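Local coordinates for glycosyl hydrolase family 2, TIM barrel domain protein (Parabacteroides merdae ATCC 43184, PDB 6DXU) that probably hydrolyses beta-D-glucuronides as a gut-bacterial beta-glucuronidase of glycoside hydrolase family 2, at residues 30-35 against 343-348; 103-108 against 230-235; 575-580 against 684-689. All blocks are in the same frame, centred on the assembly; numbering follows the deposited sequence.

The three contacts join different parts of a multidomain family 2 chain. Contacts 1 and 2 share a sheet: contact 1 contributes an edge strand, 30-32, and contact 2 the start of strand 107-112, with strand 194-199 between them. Their centres lie 27 Å apart, their nearest atoms about 7 Å, and contact 2 is nested within the chain loop that contact 1 closes. Contact 3 follows both in sequence, across the chain's centre, with its centre 41 Å from that of contact 1 and 61 Å from that of contact 2. None includes a residue of either bicine pocket, but Asp562 and Trp563 of one pocket just precede helix 565-579, which carries 575-580 of contact 3.

Contact 1 of 3, residues 30-35 against 343-348; sequences KIRLTN and MTEDMM
Arg32, in strand 30-32, faces Glu345, in the opening turn of helix 345-357, across a wide backbone gap: their CA atoms are 11.2 Å apart. Both CB atoms are directed at the opposing segment. Thr344 is the N-cap of the helix, its OG1 accepting from Met347 N at 3.3 Å in a capping box, with Thr344 N giving a weak return bond to Met347 SD; this fixes the turn from which Glu345 projects. The Glu345 chain leaves with CG opposite the backbone N (chi1 175°) and continues extended, crossing the Arg32 chain at about a right angle. Glu345 OE1 receives Arg32 NH2 at 2.8 Å and Arg32 NH1 at 3.0 Å, lying near the guanidinium plane in both cases. NH1 meets it nearly along the C-O axis, whereas NH2 comes from above the carboxylate plane, consistent with the 66° between the two flat groups. Glu345 OE2 is left to pair with Arg349. Tyr193 engages both partners, by cation-pi with Arg32 and by accepting a hydrogen bond from Glu345 N at its OH. Ile373 of helix 372-381 touches both side chains, while strand 194-199 borders strand 30-32, so this surface link ties the N-terminal sheet to the TIM barrel domain.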
loop_
_atom_site.group_PDB
_atom_site.type_symbol
_atom_site.label_atom_id
_atom_site.label_comp_id
_atom_site.label_asym_id
_atom_site.label_seq_id
_atom_site.Cartn_x
_atom_site.Cartn_y
_atom_site.Cartn_z
ATOM N N LYS D 30 -20.070 -29.595 16.471
ATOM C CA LYS D 30 -19.077 -28.667 16.996
ATOM C C LYS D 30 -18.032 -29.463 17.766
ATOM O O LYS D 30 -18.351 -30.122 18.761
ATOM C CB LYS D 30 -19.755 -27.652 17.910
ATOM C CG LYS D 30 -18.916 -26.477 18.337
ATOM C CD LYS D 30 -19.841 -25.349 18.767
ATOM C CE LYS D 30 -19.125 -24.032 18.975
ATOM N NZ LYS D 30 -20.037 -22.876 18.660
ATOM N N ILE D 31 -16.788 -29.374 17.326
ATOM C CA ILE D 31 -15.714 -30.217 17.827
ATOM C C ILE D 31 -14.627 -29.325 18.396
ATOM O O ILE D 31 -14.037 -28.521 17.662
ATOM C CB ILE D 31 -15.168 -31.126 16.718
ATOM C CG1 ILE D 31 -16.315 -31.985 16.178
ATOM C CG2 ILE D 31 -14.015 -31.967 17.236
ATOM C CD1 ILE D 31 -16.058 -32.563 14.810
ATOM N N ARG D 32 -14.387 -29.433 19.701
ATOM C CA ARG D 32 -13.283 -28.695 20.296
ATOM C C ARG D 32 -11.962 -29.292 19.819
ATOM O O ARG D 32 -11.718 -30.488 19.986
ATOM C CB ARG D 32 -13.381 -28.732 21.816
ATOM C CG ARG D 32 -14.419 -27.779 22.348
ATOM C CD ARG D 32 -14.702 -28.041 23.835
ATOM N NE ARG D 32 -15.733 -27.129 24.311
ATOM C CZ ARG D 32 -16.217 -27.138 25.549
ATOM N NH1 ARG D 32 -15.756 -28.016 26.433
ATOM N NH2 ARG D 32 -17.159 -26.273 25.897
ATOM N N LEU D 33 -11.110 -28.466 19.222
ATOM C CA LEU D 33 -9.798 -28.920 18.765
ATOM C C LEU D 33 -8.821 -28.762 19.918
ATOM O O LEU D 33 -8.226 -27.706 20.112
ATOM C CB LEU D 33 -9.348 -28.125 17.543
ATOM C CG LEU D 33 -10.260 -28.235 16.333
ATOM C CD1 LEU D 33 -9.745 -27.295 15.220
ATOM C CD2 LEU D 33 -10.247 -29.680 15.855
ATOM N N THR D 34 -8.666 -29.812 20.714
ATOM C CA THR D 34 -7.804 -29.703 21.877
ATOM C C THR D 34 -6.509 -30.488 21.762
ATOM O O THR D 34 -5.502 -30.061 22.333
ATOM C CB THR D 34 -8.555 -30.145 23.139
ATOM O OG1 THR D 34 -8.957 -31.505 22.995
ATOM C CG2 THR D 34 -9.817 -29.257 23.349
ATOM N N ASN D 35 -6.487 -31.591 21.023
ATOM C CA ASN D 35 -5.338 -32.488 21.017
ATOM C C ASN D 35 -4.464 -32.318 19.771
ATOM O O ASN D 35 -4.899 -31.811 18.740
ATOM C CB ASN D 35 -5.815 -33.933 21.112
ATOM C CG ASN D 35 -6.512 -34.215 22.421
ATOM O OD1 ASN D 35 -5.971 -33.928 23.488
ATOM N ND2 ASN D 35 -7.713 -34.760 22.353
ATOM N N MET D 343 -8.419 -21.201 30.643
ATOM C CA MET D 343 -9.294 -21.984 31.524
ATOM C C MET D 343 -10.179 -22.932 30.724
ATOM O O MET D 343 -10.641 -22.598 29.628
ATOM C CB MET D 343 -10.167 -21.062 32.366
ATOM C CG MET D 343 -9.355 -20.180 33.310
ATOM S SD MET D 343 -10.386 -19.154 34.376
ATOM C CE MET D 343 -11.107 -20.398 35.460
ATOM N N THR D 344 -10.422 -24.119 31.279
ATOM C CA THR D 344 -11.304 -25.086 30.654
ATOM C C THR D 344 -12.748 -24.851 31.099
ATOM O O THR D 344 -13.022 -24.130 32.058
ATOM C CB THR D 344 -10.902 -26.510 31.012
ATOM O OG1 THR D 344 -11.090 -26.701 32.420
ATOM C CG2 THR D 344 -9.441 -26.782 30.608
ATOM N N GLU D 345 -13.678 -25.495 30.401
ATOM C CA GLU D 345 -15.081 -25.381 30.796
ATOM C C GLU D 345 -15.296 -25.846 32.238
ATOM O O GLU D 345 -16.035 -25.213 32.997
ATOM C CB GLU D 345 -15.977 -26.178 29.849
ATOM C CG GLU D 345 -17.431 -26.164 30.328
ATOM C CD GLU D 345 -18.414 -26.771 29.353
ATOM O OE1 GLU D 345 -17.981 -27.330 28.334
ATOM O OE2 GLU D 345 -19.635 -26.666 29.604
ATOM N N ASP D 346 -14.650 -26.941 32.635
ATOM C CA ASP D 346 -14.824 -27.434 34.000
ATOM C C ASP D 346 -14.323 -26.422 35.023
ATOM O O ASP D 346 -14.941 -26.240 36.080
ATOM C CB ASP D 346 -14.106 -28.768 34.178
ATOM C CG ASP D 346 -14.854 -29.914 33.531
ATOM O OD1 ASP D 346 -16.056 -29.755 33.239
ATOM O OD2 ASP D 346 -14.236 -30.976 33.318
ATOM N N MET D 347 -13.203 -25.755 34.736
ATOM C CA MET D 347 -12.718 -24.732 35.657
ATOM C C MET D 347 -13.707 -23.572 35.763
ATOM O O MET D 347 -13.953 -23.050 36.855
ATOM C CB MET D 347 -11.363 -24.209 35.199
ATOM C CG MET D 347 -10.244 -25.222 35.226
ATOM S SD MET D 347 -8.803 -24.428 34.489
ATOM C CE MET D 347 -7.651 -25.790 34.475
ATOM N N MET D 348 -14.260 -23.137 34.630
ATOM C CA MET D 348 -15.241 -22.052 34.659
ATOM C C MET D 348 -16.493 -22.438 35.446
ATOM O O MET D 348 -17.018 -21.627 36.221
ATOM C CB MET D 348 -15.620 -21.655 33.231
ATOM C CG MET D 348 -14.443 -21.116 32.405
ATOM S SD MET D 348 -15.062 -20.669 30.768
ATOM C CE MET D 348 -13.617 -20.902 29.728
#

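Contact 2 of 3, residues 103-108 against 230-235; sequences YRNGRI and NPEDIR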
loop_
_atom_site.group_PDB
_atom_site.type_symbol
_atom_site.label_atom_id
_atom_site.label_comp_id
_atom_site.label_asym_id
_atom_site.label_seq_id
_atom_site.Cartn_x
_atom_site.Cartn_y
_atom_site.Cartn_z
ATOM N N TYR D 103 -21.840 -33.571 6.567
ATOM C CA TYR D 103 -22.899 -33.009 5.743
ATOM C C TYR D 103 -22.550 -33.074 4.264
ATOM O O TYR D 103 -21.393 -32.899 3.874
ATOM C CB TYR D 103 -23.189 -31.569 6.136
ATOM C CG TYR D 103 -23.722 -31.436 7.532
ATOM C CD1 TYR D 103 -25.044 -31.787 7.833
ATOM C CD2 TYR D 103 -22.926 -30.937 8.552
ATOM C CE1 TYR D 103 -25.542 -31.652 9.120
ATOM C CE2 TYR D 103 -23.421 -30.800 9.839
ATOM C CZ TYR D 103 -24.729 -31.161 10.113
ATOM O OH TYR D 103 -25.224 -31.016 11.390
ATOM N N ARG D 104 -23.567 -33.342 3.446
ATOM C CA ARG D 104 -23.396 -33.341 2.000
ATOM C C ARG D 104 -23.155 -31.918 1.501
ATOM O O ARG D 104 -23.938 -31.008 1.791
ATOM C CB ARG D 104 -24.632 -33.953 1.345
ATOM C CG ARG D 104 -24.629 -33.884 -0.154
ATOM C CD ARG D 104 -23.416 -34.557 -0.817
ATOM N NE ARG D 104 -23.662 -34.542 -2.259
ATOM C CZ ARG D 104 -22.991 -33.821 -3.150
ATOM N NH1 ARG D 104 -21.959 -33.064 -2.782
ATOM N NH2 ARG D 104 -23.353 -33.875 -4.427
ATOM N N ASN D 105 -22.060 -31.718 0.763
ATOM C CA ASN D 105 -21.699 -30.394 0.261
ATOM C C ASN D 105 -21.603 -29.383 1.406
ATOM O O ASN D 105 -21.944 -28.209 1.256
ATOM C CB ASN D 105 -22.685 -29.908 -0.808
ATOM C CG ASN D 105 -22.071 -28.861 -1.724
ATOM O OD1 ASN D 105 -20.865 -28.879 -1.978
ATOM N ND2 ASN D 105 -22.892 -27.934 -2.212
ATOM N N GLY D 106 -21.126 -29.833 2.558
ATOM C CA GLY D 106 -21.147 -29.000 3.742
ATOM C C GLY D 106 -19.984 -28.019 3.817
ATOM O O GLY D 106 -19.060 -28.016 3.002
ATOM N N ARG D 107 -20.032 -27.185 4.854
ATOM C CA ARG D 107 -19.034 -26.159 5.101
ATOM C C ARG D 107 -18.183 -26.560 6.288
ATOM O O ARG D 107 -18.655 -27.243 7.207
ATOM C CB ARG D 107 -19.679 -24.792 5.391
ATOM C CG ARG D 107 -20.768 -24.381 4.413
ATOM C CD ARG D 107 -20.270 -24.324 2.982
ATOM N NE ARG D 107 -19.302 -23.250 2.755
ATOM C CZ ARG D 107 -18.803 -22.944 1.562
ATOM N NH1 ARG D 107 -19.177 -23.637 0.492
ATOM N NH2 ARG D 107 -17.928 -21.954 1.432
ATOM N N ILE D 108 -16.931 -26.097 6.268
ATOM C CA ILE D 108 -15.977 -26.293 7.354
ATOM C C ILE D 108 -15.658 -24.917 7.915
ATOM O O ILE D 108 -15.076 -24.076 7.208
ATOM C CB ILE D 108 -14.682 -26.959 6.851
ATOM C CG1 ILE D 108 -14.986 -28.211 6.037
ATOM C CG2 ILE D 108 -13.768 -27.300 8.015
ATOM C CD1 ILE D 108 -13.816 -28.623 5.140
ATOM N N ASN D 230 -25.601 -19.061 3.527
ATOM C CA ASN D 230 -26.094 -19.797 2.368
ATOM C C ASN D 230 -25.144 -19.586 1.187
ATOM O O ASN D 230 -25.531 -19.010 0.157
ATOM C CB ASN D 230 -27.523 -19.337 2.048
ATOM C CG ASN D 230 -28.159 -20.098 0.899
ATOM O OD1 ASN D 230 -27.613 -21.080 0.387
ATOM N ND2 ASN D 230 -29.338 -19.634 0.482
ATOM N N PRO D 231 -23.896 -20.055 1.293
ATOM C CA PRO D 231 -22.923 -19.808 0.214
ATOM C C PRO D 231 -23.259 -20.515 -1.091
ATOM O O PRO D 231 -22.754 -20.096 -2.137
ATOM C CB PRO D 231 -21.593 -20.315 0.805
ATOM C CG PRO D 231 -21.990 -21.290 1.876
ATOM C CD PRO D 231 -23.303 -20.790 2.431
ATOM N N GLU D 232 -24.072 -21.574 -1.071
ATOM C CA GLU D 232 -24.465 -22.263 -2.294
ATOM C C GLU D 232 -25.685 -21.658 -2.960
ATOM O O GLU D 232 -26.098 -22.158 -4.009
ATOM C CB GLU D 232 -24.748 -23.747 -2.042
ATOM C CG GLU D 232 -23.550 -24.548 -1.603
ATOM C CD GLU D 232 -22.486 -24.685 -2.683
ATOM O OE1 GLU D 232 -22.800 -24.533 -3.893
ATOM O OE2 GLU D 232 -21.326 -24.958 -2.313
ATOM N N ASP D 233 -26.276 -20.615 -2.379
ATOM C CA ASP D 233 -27.399 -19.905 -3.002
ATOM C C ASP D 233 -28.613 -20.819 -3.206
ATOM O O ASP D 233 -29.314 -20.742 -4.220
ATOM C CB ASP D 233 -26.949 -19.259 -4.322
ATOM C CG ASP D 233 -28.018 -18.398 -4.953
ATOM O OD1 ASP D 233 -28.218 -18.514 -6.187
ATOM O OD2 ASP D 233 -28.685 -17.638 -4.210
ATOM N N ILE D 234 -28.891 -21.672 -2.208
ATOM C CA ILE D 234 -30.139 -22.434 -2.189
ATOM C C ILE D 234 -31.314 -21.463 -2.168
ATOM O O ILE D 234 -31.337 -20.516 -1.374
ATOM C CB ILE D 234 -30.160 -23.377 -0.967
ATOM C CG1 ILE D 234 -28.946 -24.326 -0.966
ATOM C CG2 ILE D 234 -31.475 -24.166 -0.905
ATOM C CD1 ILE D 234 -28.740 -25.078 -2.255
ATOM N N ARG D 235 -32.308 -21.692 -3.036
ATOM C CA ARG D 235 -33.359 -20.692 -3.221
ATOM C C ARG D 235 -34.512 -20.808 -2.233
ATOM O O ARG D 235 -35.179 -19.800 -1.956
ATOM C CB ARG D 235 -33.918 -20.747 -4.648
ATOM C CG ARG D 235 -32.858 -20.628 -5.740
ATOM C CD ARG D 235 -32.148 -19.285 -5.737
ATOM N NE ARG D 235 -31.169 -19.185 -6.829
ATOM C CZ ARG D 235 -31.480 -18.848 -8.078
ATOM N NH1 ARG D 235 -32.743 -18.570 -8.404
ATOM N NH2 ARG D 235 -30.529 -18.788 -9.005
HETATM O O HOH W 1 -21.331 -25.701 0.382
#
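The folded chain of Arg107 and the ring of Pro231 run antiparallel alongside each other, with the proline over one face of the guanidinium. Pro231 CG stands 3.4 Å from Arg107 NE, offset toward the rim of the flat group. The arginine reaches this position by bending at chi2 (-58°) and chi3 (-68°). Its edge has other partners. Water 1 lies in the guanidinium plane and accepts from Arg107 NH1 at 3.0 Å, then donates to Glu232 OE2 at 2.8 Å and to Asn105 O at 2.7 Å. The direct approach of Arg107 NH1 to Glu232 OE2, 3.8 Å, is only a long salt bridge. Asn105 comes at Glu232 from the opposite direction, its ND2 3.3 Å from Glu232 CD; Asn105 ND2 gives its hydrogen bond to Glu201. The type II turn Tyr103-Gly106 presents Asn105, the start of strand 107-112 presents Arg107, and the type I turn Asn230-Asp233 presents Pro231 and Glu232, joining the sugar-binding domain to the following family 2 domain. Arg107 NE is salt-bridged to Asp141, so the strong ionic partner of the guanidinium lies outside the two segments. Within this contact, proline packing and the shared water supply the close interactions, and the carboxylate of Glu232 probably adds a longer-range attraction.

Contact 3 of 3, residues 575-580 against 684-689; sequences HLKEQE and QDYPAA
The junction between a TIM-barrel helix, 565-579, and a loop of the DUF4982 domain is pinned by Gln684, whose side-chain amide reaches the helix backbone at Lys577. Gln684 NE2 donates to Lys577 O at 2.9 Å with an N-H...O angle of 173°. The acceptor lies in the plane of the Gln684 amide, but the donor sits above the carbonyl plane. Glu580 N reaches the same Lys577 O from the other face, at 3.3 Å, so two donors hold this oxygen. Lys577 itself starts in the crowded position, CG between the backbone N and the carbonyl carbon (chi1 72°), and bends at chi2. Its chain thus runs obliquely past the glutamine, with Lys577 CD 3.6 Å from Gln684 OE1. Farther along, Lys577 CE packs 4.0 Å from Tyr686 CB, and NZ ends in a salt bridge, 3.0 Å to Glu578 OE2. An alanine in place of this glutamine lacks the amide, which is likely to leave Lys577 O with only Glu580 N of the two donors and a gap beside Lys577 CD. Glu580 OE2 is hydrogen-bonded to Ser683, a second link to the loop. Tyr686 OH binds Arg570 O, an earlier turn of the helix, and Pro687, after a cis peptide, lies over one face of the tyrosine ring. Tyr631 of helix 623-632 touches Lys577 and Glu580, while the loop itself connects strands 674-680 and 692-696.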
loop_
_atom_site.group_PDB
_atom_site.type_symbol
_atom_site.label_atom_id
_atom_site.label_comp_id
_atom_site.label_asym_id
_atom_site.label_seq_id
_atom_site.Cartn_x
_atom_site.Cartn_y
_atom_site.Cartn_z
ATOM N N HIS D 575 -18.385 -2.905 55.018
ATOM C CA HIS D 575 -19.131 -2.547 53.811
ATOM C C HIS D 575 -20.484 -3.249 53.768
ATOM O O HIS D 575 -21.515 -2.637 53.452
ATOM C CB HIS D 575 -18.330 -2.911 52.557
ATOM C CG HIS D 575 -17.262 -1.929 52.191
ATOM N ND1 HIS D 575 -16.082 -1.819 52.890
ATOM C CD2 HIS D 575 -17.183 -1.035 51.177
ATOM C CE1 HIS D 575 -15.324 -0.894 52.333
ATOM N NE2 HIS D 575 -15.969 -0.402 51.288
ATOM N N LEU D 576 -20.496 -4.550 54.061
ATOM C CA LEU D 576 -21.722 -5.325 53.904
ATOM C C LEU D 576 -22.769 -4.933 54.943
ATOM O O LEU D 576 -23.967 -4.910 54.644
ATOM C CB LEU D 576 -21.414 -6.818 53.986
ATOM C CG LEU D 576 -20.474 -7.273 52.867
ATOM C CD1 LEU D 576 -20.314 -8.784 52.865
ATOM C CD2 LEU D 576 -20.997 -6.766 51.515
ATOM N N LYS D 577 -22.353 -4.636 56.172
ATOM C CA LYS D 577 -23.363 -4.234 57.143
ATOM C C LYS D 577 -23.876 -2.827 56.852
ATOM O O LYS D 577 -25.061 -2.546 57.067
ATOM C CB LYS D 577 -22.824 -4.380 58.563
ATOM C CG LYS D 577 -21.797 -3.388 58.981
ATOM C CD LYS D 577 -22.378 -2.404 59.976
ATOM C CE LYS D 577 -21.304 -1.454 60.475
ATOM N NZ LYS D 577 -21.847 -0.119 60.843
ATOM N N GLU D 578 -23.029 -1.956 56.299
ATOM C CA GLU D 578 -23.501 -0.641 55.869
ATOM C C GLU D 578 -24.544 -0.755 54.760
ATOM O O GLU D 578 -25.511 0.018 54.723
ATOM C CB GLU D 578 -22.320 0.215 55.410
ATOM C CG GLU D 578 -21.380 0.642 56.538
ATOM C CD GLU D 578 -21.999 1.655 57.491
ATOM O OE1 GLU D 578 -21.638 2.856 57.404
ATOM O OE2 GLU D 578 -22.838 1.244 58.324
ATOM N N GLN D 579 -24.366 -1.703 53.838
ATOM C CA GLN D 579 -25.304 -1.807 52.725
ATOM C C GLN D 579 -26.708 -2.193 53.180
ATOM O O GLN D 579 -27.682 -1.874 52.486
ATOM C CB GLN D 579 -24.779 -2.799 51.688
ATOM C CG GLN D 579 -23.541 -2.264 50.964
ATOM C CD GLN D 579 -22.962 -3.235 49.953
ATOM O OE1 GLN D 579 -23.507 -4.320 49.710
ATOM N NE2 GLN D 579 -21.845 -2.844 49.354
ATOM N N GLU D 580 -26.845 -2.839 54.335
ATOM C CA GLU D 580 -28.187 -3.141 54.826
ATOM C C GLU D 580 -28.969 -1.893 55.225
ATOM O O GLU D 580 -30.190 -1.980 55.410
ATOM C CB GLU D 580 -28.101 -4.120 56.003
ATOM C CG GLU D 580 -27.546 -5.482 55.590
ATOM C CD GLU D 580 -27.594 -6.514 56.699
ATOM O OE1 GLU D 580 -28.113 -6.202 57.788
ATOM O OE2 GLU D 580 -27.135 -7.649 56.469
ATOM N N GLN D 684 -25.747 -5.324 62.427
ATOM C CA GLN D 684 -25.273 -4.003 62.804
ATOM C C GLN D 684 -24.355 -4.016 64.018
ATOM O O GLN D 684 -23.703 -3.000 64.282
ATOM C CB GLN D 684 -26.465 -3.079 63.058
ATOM C CG GLN D 684 -27.318 -2.854 61.821
ATOM C CD GLN D 684 -26.495 -2.382 60.629
ATOM O OE1 GLN D 684 -25.754 -1.402 60.715
ATOM N NE2 GLN D 684 -26.624 -3.085 59.509
ATOM N N ASP D 685 -24.269 -5.133 64.746
ATOM C CA ASP D 685 -23.374 -5.241 65.900
ATOM C C ASP D 685 -21.997 -5.693 65.419
ATOM O O ASP D 685 -21.604 -6.857 65.536
ATOM C CB ASP D 685 -23.951 -6.201 66.933
ATOM C CG ASP D 685 -23.093 -6.301 68.186
ATOM O OD1 ASP D 685 -22.148 -5.499 68.348
ATOM O OD2 ASP D 685 -23.357 -7.205 69.003
ATOM N N TYR D 686 -21.252 -4.741 64.880
ATOM C CA TYR D 686 -19.972 -4.947 64.222
ATOM C C TYR D 686 -18.851 -5.091 65.251
ATOM O O TYR D 686 -18.811 -4.342 66.227
ATOM C CB TYR D 686 -19.685 -3.763 63.284
ATOM C CG TYR D 686 -18.332 -3.770 62.604
ATOM C CD1 TYR D 686 -17.235 -3.143 63.181
ATOM C CD2 TYR D 686 -18.160 -4.382 61.362
ATOM C CE1 TYR D 686 -15.992 -3.141 62.553
ATOM C CE2 TYR D 686 -16.917 -4.386 60.727
ATOM C CZ TYR D 686 -15.843 -3.770 61.329
ATOM O OH TYR D 686 -14.618 -3.764 60.702
ATOM N N PRO D 687 -17.875 -5.990 65.022
ATOM C CA PRO D 687 -17.775 -6.862 63.841
ATOM C C PRO D 687 -18.383 -8.244 64.001
ATOM O O PRO D 687 -18.736 -8.655 65.112
ATOM C CB PRO D 687 -16.263 -6.973 63.630
ATOM C CG PRO D 687 -15.709 -6.934 65.032
ATOM C CD PRO D 687 -16.612 -5.955 65.786
ATOM N N ALA D 688 -18.458 -8.967 62.877
ATOM C CA ALA D 688 -18.930 -10.350 62.834
ATOM C C ALA D 688 -20.408 -10.475 63.198
ATOM O O ALA D 688 -20.860 -11.535 63.643
ATOM C CB ALA D 688 -18.075 -11.261 63.729
ATOM N N ALA D 689 -21.178 -9.408 62.980
ATOM C CA ALA D 689 -22.626 -9.450 63.185
ATOM C C ALA D 689 -22.968 -9.970 64.582
ATOM O O ALA D 689 -23.875 -10.786 64.759
ATOM C CB ALA D 689 -23.303 -10.300 62.108
#